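Local coordinates for protein argonaute (Aquifex aeolicus, PDB 1YVU) that uses short single-stranded DNA guides to find complementary RNA targets and cleaves them with a divalent-metal-dependent, RNase H-like PIWI domain, at residues A5-L9 with P604-S608; E310-L316 with K614-K619. All blocks are in the same frame, centred on the assembly; numbering follows the deposited sequence.

Interactions 1 and 2 both tie the amino-terminal half of argonaute to its PIWI domain by short antiparallel strand pairing. Interaction 1 brings the N-terminal domain to residues 604-608, and interaction 2 brings linker L2 to residues 614-619 of the PIWI box. The centres of the two contacts lie about 10 Å apart. They meet directly where strands 6-7 and 310-315 run side by side, with Ala5 O 2.9 Å from Ala312 N in a probable hydrogen bond. The strand order is therefore 606-607, 6-7, 310-315, 616-619. Both contacts lie away from the aspartates assigned to catalysis by similarity to relatives, and from the calcium bound by Asp502 and Asp683.

Interaction 1: residues A5-L9 with P604-S608; sequences ALLNL and PRFFS
Leu6 and Phe607 face each other as an antiparallel hydrogen-bonded pair, and each residue spends both its backbone N-H and its carbonyl on the other. Leu6 N donates to Phe607 O at 2.8 Å, and Phe607 N returns the bond to Leu6 O at 2.7 Å, the straighter of the two at 166°. Phe606 CA also lies 3.4 Å from Leu6 O, a CA-H...O contact, and Arg605 O receives the same kind of contact from Leu7 CA. Backbone bonds from Ala5 to Ala312 and from Asn8 to Leu157 lead outward, the first passing the pairing on to strand 310-315. Leu7 and Phe606 run side by side, pointing the same way, with Leu7 CG 3.9 Å from Phe606 CD2. Farther along, Leu7 CD2 reaches Pro604 CB at 3.9 Å. Phe607 keeps CG beside its own backbone N (chi1 -50°), which carries the ring back along the chain, where the side chains of Phe607 and Asn8 cross at about a right angle. Helix 280-299 touches Phe607 through Pro280 and Leu284. In this buried, largely apolar joint of the N-terminal and PIWI domains, the Leu6 and Phe607 backbones thus satisfy each other, while the Arg605 charge is met by Asp158 through a salt bridge from NH1.

Interaction 2: residues E310-L316 with K614-K619; sequences ERAKGKL and KGYFYK
Phe617 has CG between its backbone N and carbonyl carbon (chi1 73°), which swings the ring against residues 313-316, whereas Tyr618, with CG opposite its N (chi1 -174°), sends its ring toward Glu310. Lys313 CB lies over one face of the Phe617 ring, a CH-pi contact 4.2 Å from the centroid and offset toward the rim. Leu316 crosses that ring at about a right angle, CD1 reaching CE2 of Phe617 at 4.0 Å. An alanine in place of Phe617 would probably open a gap between Lys313 CB and Leu316 CD1. The backbones are joined by Lys313 N to Phe617 O at 2.7 Å, nearly end-on to the carbonyl, by Phe617 N to Gly314 O at 3.2 Å, and by Leu316 N to Gly615 O at 3.0 Å, whose donor stands above the carbonyl plane. Arg311 O sits in plane at the edge of the Tyr618 ring, 3.3 Å from CD1; the hydroxyl gives a weak bond to Glu310 OE1. Lys313 NZ forms a salt bridge with Glu149. Linker L2 thus pairs with the PIWI box between strands 6-7 and 624-627, with Val625 and Leu627 touching Phe617 and helix 652-661 packing against Leu316 through Glu653 and Cys656.

Interaction 1: residues A5-L9 with P604-S608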
loop_
_atom_site.group_PDB
_atom_site.type_symbol
_atom_site.label_atom_id
_atom_site.label_comp_id
_atom_site.label_asym_id
_atom_site.label_seq_id
_atom_site.Cartn_x
_atom_site.Cartn_y
_atom_site.Cartn_z
ATOM N N ALA A 5 -5.908 -0.789 -24.388
ATOM C CA ALA A 5 -5.847 -0.546 -22.921
ATOM C C ALA A 5 -6.112 0.873 -22.368
ATOM O O ALA A 5 -5.243 1.758 -22.432
ATOM C CB ALA A 5 -4.575 -1.125 -22.322
ATOM N N LEU A 6 -7.299 1.054 -21.775
ATOM C CA LEU A 6 -7.722 2.340 -21.228
ATOM C C LEU A 6 -7.383 2.528 -19.760
ATOM O O LEU A 6 -7.254 1.553 -19.034
ATOM C CB LEU A 6 -9.230 2.524 -21.402
ATOM C CG LEU A 6 -9.879 2.421 -22.766
ATOM C CD1 LEU A 6 -11.313 2.894 -22.637
ATOM C CD2 LEU A 6 -9.167 3.280 -23.725
ATOM N N LEU A 7 -7.231 3.796 -19.349
ATOM C CA LEU A 7 -6.928 4.181 -17.970
ATOM C C LEU A 7 -7.771 5.375 -17.511
ATOM O O LEU A 7 -8.118 6.249 -18.329
ATOM C CB LEU A 7 -5.469 4.607 -17.800
ATOM C CG LEU A 7 -4.243 3.705 -17.919
ATOM C CD1 LEU A 7 -3.546 4.013 -19.228
ATOM C CD2 LEU A 7 -3.270 3.925 -16.802
ATOM N N ASN A 8 -7.885 5.484 -16.172
ATOM C CA ASN A 8 -8.582 6.529 -15.385
ATOM C C ASN A 8 -7.997 7.903 -15.610
ATOM O O ASN A 8 -8.077 8.752 -14.701
ATOM C CB ASN A 8 -8.293 6.336 -13.891
ATOM C CG ASN A 8 -8.879 5.119 -13.321
ATOM O OD1 ASN A 8 -10.001 5.136 -12.827
ATOM N ND2 ASN A 8 -8.101 4.060 -13.309
ATOM N N LEU A 9 -7.288 8.097 -16.720
ATOM C CA LEU A 9 -6.626 9.376 -16.998
ATOM C C LEU A 9 -7.273 10.150 -18.107
ATOM O O LEU A 9 -7.513 9.605 -19.160
ATOM C CB LEU A 9 -5.151 9.143 -17.307
ATOM C CG LEU A 9 -4.366 8.363 -16.246
ATOM C CD1 LEU A 9 -3.124 7.757 -16.813
ATOM C CD2 LEU A 9 -4.068 9.244 -15.092
ATOM N N PRO A 604 -3.616 4.490 -11.150
ATOM C CA PRO A 604 -4.599 4.471 -12.237
ATOM C C PRO A 604 -4.687 3.046 -12.760
ATOM O O PRO A 604 -3.658 2.410 -13.011
ATOM C CB PRO A 604 -3.976 5.396 -13.266
ATOM C CG PRO A 604 -3.245 6.373 -12.444
ATOM C CD PRO A 604 -2.570 5.490 -11.448
ATOM N N ARG A 605 -5.915 2.537 -12.841
ATOM C CA ARG A 605 -6.172 1.179 -13.292
ATOM C C ARG A 605 -6.130 1.024 -14.811
ATOM O O ARG A 605 -5.953 2.016 -15.514
ATOM C CB ARG A 605 -7.483 0.668 -12.681
ATOM C CG ARG A 605 -7.420 0.432 -11.143
ATOM C CD ARG A 605 -8.471 -0.591 -10.654
ATOM N NE ARG A 605 -9.081 -0.226 -9.376
ATOM C CZ ARG A 605 -10.055 0.676 -9.232
ATOM N NH1 ARG A 605 -10.545 1.299 -10.299
ATOM N NH2 ARG A 605 -10.510 0.996 -8.025
ATOM N N PHE A 606 -6.092 -0.231 -15.273
ATOM C CA PHE A 606 -6.092 -0.578 -16.701
ATOM C C PHE A 606 -7.406 -1.301 -16.989
ATOM O O PHE A 606 -7.772 -2.273 -16.296
ATOM C CB PHE A 606 -4.967 -1.531 -17.075
ATOM C CG PHE A 606 -3.602 -0.891 -17.141
ATOM C CD1 PHE A 606 -2.630 -1.210 -16.187
ATOM C CD2 PHE A 606 -3.230 -0.047 -18.207
ATOM C CE1 PHE A 606 -1.307 -0.702 -16.289
ATOM C CE2 PHE A 606 -1.886 0.464 -18.307
ATOM C CZ PHE A 606 -0.943 0.128 -17.351
ATOM N N PHE A 607 -8.120 -0.814 -18.000
ATOM C CA PHE A 607 -9.394 -1.388 -18.398
ATOM C C PHE A 607 -9.230 -1.851 -19.836
ATOM O O PHE A 607 -8.862 -1.062 -20.706
ATOM C CB PHE A 607 -10.530 -0.353 -18.306
ATOM C CG PHE A 607 -10.598 0.387 -16.984
ATOM C CD1 PHE A 607 -10.130 1.713 -16.878
ATOM C CD2 PHE A 607 -11.119 -0.239 -15.834
ATOM C CE1 PHE A 607 -10.186 2.417 -15.626
ATOM C CE2 PHE A 607 -11.181 0.444 -14.572
ATOM C CZ PHE A 607 -10.720 1.765 -14.464
ATOM N N SER A 608 -9.406 -3.156 -20.038
ATOM C CA SER A 608 -9.329 -3.822 -21.337
ATOM C C SER A 608 -9.681 -5.281 -21.143
ATOM O O SER A 608 -9.612 -5.798 -20.020
ATOM C CB SER A 608 -7.945 -3.725 -21.947
ATOM O OG SER A 608 -6.985 -4.016 -20.966
#

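Interaction 2: residues E310-L316 with K614-K619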
loop_
_atom_site.group_PDB
_atom_site.type_symbol
_atom_site.label_atom_id
_atom_site.label_comp_id
_atom_site.label_asym_id
_atom_site.label_seq_id
_atom_site.Cartn_x
_atom_site.Cartn_y
_atom_site.Cartn_z
ATOM N N GLU A 310 -7.020 7.943 -21.404
ATOM C CA GLU A 310 -5.711 7.946 -22.021
ATOM C C GLU A 310 -5.344 6.485 -22.183
ATOM O O GLU A 310 -5.554 5.669 -21.277
ATOM C CB GLU A 310 -4.681 8.695 -21.179
ATOM C CG GLU A 310 -4.911 10.213 -21.061
ATOM C CD GLU A 310 -4.721 11.009 -22.369
ATOM O OE1 GLU A 310 -3.570 11.065 -22.883
ATOM O OE2 GLU A 310 -5.723 11.610 -22.856
ATOM N N ARG A 311 -4.941 6.139 -23.402
ATOM C CA ARG A 311 -4.562 4.777 -23.733
ATOM C C ARG A 311 -3.127 4.523 -23.355
ATOM O O ARG A 311 -2.308 5.443 -23.385
ATOM C CB ARG A 311 -4.764 4.524 -25.223
ATOM C CG ARG A 311 -6.210 4.241 -25.594
ATOM C CD ARG A 311 -6.855 5.326 -26.461
ATOM N NE ARG A 311 -8.231 5.615 -26.042
ATOM C CZ ARG A 311 -9.337 5.221 -26.674
ATOM N NH1 ARG A 311 -9.275 4.495 -27.791
ATOM N NH2 ARG A 311 -10.523 5.535 -26.155
ATOM N N ALA A 312 -2.839 3.275 -22.990
ATOM C CA ALA A 312 -1.484 2.843 -22.616
ATOM C C ALA A 312 -0.553 2.899 -23.807
ATOM O O ALA A 312 -1.016 2.872 -24.946
ATOM C CB ALA A 312 -1.517 1.432 -22.084
ATOM N N LYS A 313 0.745 2.987 -23.560
ATOM C CA LYS A 313 1.691 3.025 -24.666
ATOM C C LYS A 313 1.903 1.658 -25.325
ATOM O O LYS A 313 1.799 1.555 -26.545
ATOM C CB LYS A 313 3.001 3.640 -24.234
ATOM C CG LYS A 313 2.892 5.137 -23.949
ATOM C CD LYS A 313 4.215 5.732 -23.430
ATOM C CE LYS A 313 5.374 5.646 -24.431
ATOM N NZ LYS A 313 6.636 6.148 -23.817
ATOM N N GLY A 314 2.141 0.615 -24.528
ATOM C CA GLY A 314 2.333 -0.720 -25.079
ATOM C C GLY A 314 2.776 -1.808 -24.114
ATOM O O GLY A 314 2.593 -1.700 -22.907
ATOM N N LYS A 315 3.297 -2.904 -24.654
ATOM C CA LYS A 315 3.790 -3.973 -23.812
ATOM C C LYS A 315 5.310 -3.841 -23.793
ATOM O O LYS A 315 5.943 -3.568 -24.813
ATOM C CB LYS A 315 3.366 -5.360 -24.301
ATOM C CG LYS A 315 3.599 -6.398 -23.222
ATOM C CD LYS A 315 3.606 -7.832 -23.694
ATOM C CE LYS A 315 4.340 -8.688 -22.644
ATOM N NZ LYS A 315 4.161 -10.171 -22.767
ATOM N N LEU A 316 5.865 -3.943 -22.596
ATOM C CA LEU A 316 7.295 -3.864 -22.390
ATOM C C LEU A 316 7.778 -5.294 -22.223
ATOM O O LEU A 316 7.366 -5.993 -21.310
ATOM C CB LEU A 316 7.576 -3.050 -21.124
ATOM C CG LEU A 316 8.901 -2.308 -20.980
ATOM C CD1 LEU A 316 9.056 -1.220 -22.031
ATOM C CD2 LEU A 316 8.917 -1.695 -19.633
ATOM N N LYS A 614 0.275 -8.158 -18.425
ATOM C CA LYS A 614 1.616 -8.046 -17.831
ATOM C C LYS A 614 2.587 -7.419 -18.818
ATOM O O LYS A 614 2.814 -7.984 -19.897
ATOM C CB LYS A 614 2.166 -9.399 -17.368
ATOM C CG LYS A 614 3.554 -9.319 -16.769
ATOM C CD LYS A 614 3.981 -10.579 -16.101
ATOM C CE LYS A 614 5.280 -10.352 -15.324
ATOM N NZ LYS A 614 5.812 -11.517 -14.567
ATOM N N GLY A 615 3.073 -6.228 -18.435
ATOM C CA GLY A 615 4.024 -5.442 -19.220
ATOM C C GLY A 615 3.430 -4.136 -19.740
ATOM O O GLY A 615 4.139 -3.257 -20.253
ATOM N N TYR A 616 2.116 -3.999 -19.581
ATOM C CA TYR A 616 1.423 -2.810 -20.024
ATOM C C TYR A 616 1.805 -1.568 -19.256
ATOM O O TYR A 616 1.938 -1.619 -18.027
ATOM C CB TYR A 616 -0.069 -3.033 -19.959
ATOM C CG TYR A 616 -0.605 -3.771 -21.154
ATOM C CD1 TYR A 616 0.115 -4.850 -21.761
ATOM C CD2 TYR A 616 -1.840 -3.408 -21.694
ATOM C CE1 TYR A 616 -0.406 -5.550 -22.889
ATOM C CE2 TYR A 616 -2.382 -4.088 -22.818
ATOM C CZ TYR A 616 -1.668 -5.153 -23.415
ATOM O OH TYR A 616 -2.239 -5.750 -24.528
ATOM N N PHE A 617 1.939 -0.449 -19.984
ATOM C CA PHE A 617 2.352 0.820 -19.388
ATOM C C PHE A 617 1.868 2.162 -19.932
ATOM O O PHE A 617 1.593 2.312 -21.115
ATOM C CB PHE A 617 3.886 0.856 -19.292
ATOM C CG PHE A 617 4.618 1.037 -20.625
ATOM C CD1 PHE A 617 5.340 2.221 -20.877
ATOM C CD2 PHE A 617 4.660 -0.000 -21.581
ATOM C CE1 PHE A 617 6.099 2.383 -22.056
ATOM C CE2 PHE A 617 5.418 0.137 -22.778
ATOM C CZ PHE A 617 6.143 1.339 -23.013
ATOM N N TYR A 618 1.824 3.148 -19.044
ATOM C CA TYR A 618 1.480 4.526 -19.396
ATOM C C TYR A 618 2.645 5.248 -18.748
ATOM O O TYR A 618 2.979 4.952 -17.603
ATOM C CB TYR A 618 0.132 5.017 -18.797
ATOM C CG TYR A 618 -0.262 6.403 -19.316
ATOM C CD1 TYR A 618 -1.008 6.536 -20.504
ATOM C CD2 TYR A 618 0.263 7.582 -18.738
ATOM C CE1 TYR A 618 -1.205 7.798 -21.127
ATOM C CE2 TYR A 618 0.082 8.858 -19.356
ATOM C CZ TYR A 618 -0.653 8.955 -20.552
ATOM O OH TYR A 618 -0.824 10.184 -21.159
ATOM N N LYS A 619 3.260 6.181 -19.467
ATOM C CA LYS A 619 4.399 6.906 -18.910
ATOM C C LYS A 619 4.066 8.360 -18.532
ATOM O O LYS A 619 3.346 9.061 -19.251
ATOM C CB LYS A 619 5.599 6.808 -19.865
ATOM C CG LYS A 619 6.946 7.233 -19.279
ATOM C CD LYS A 619 8.088 6.988 -20.274
ATOM C CE LYS A 619 9.400 7.488 -19.699
ATOM N NZ LYS A 619 10.162 8.513 -20.525
#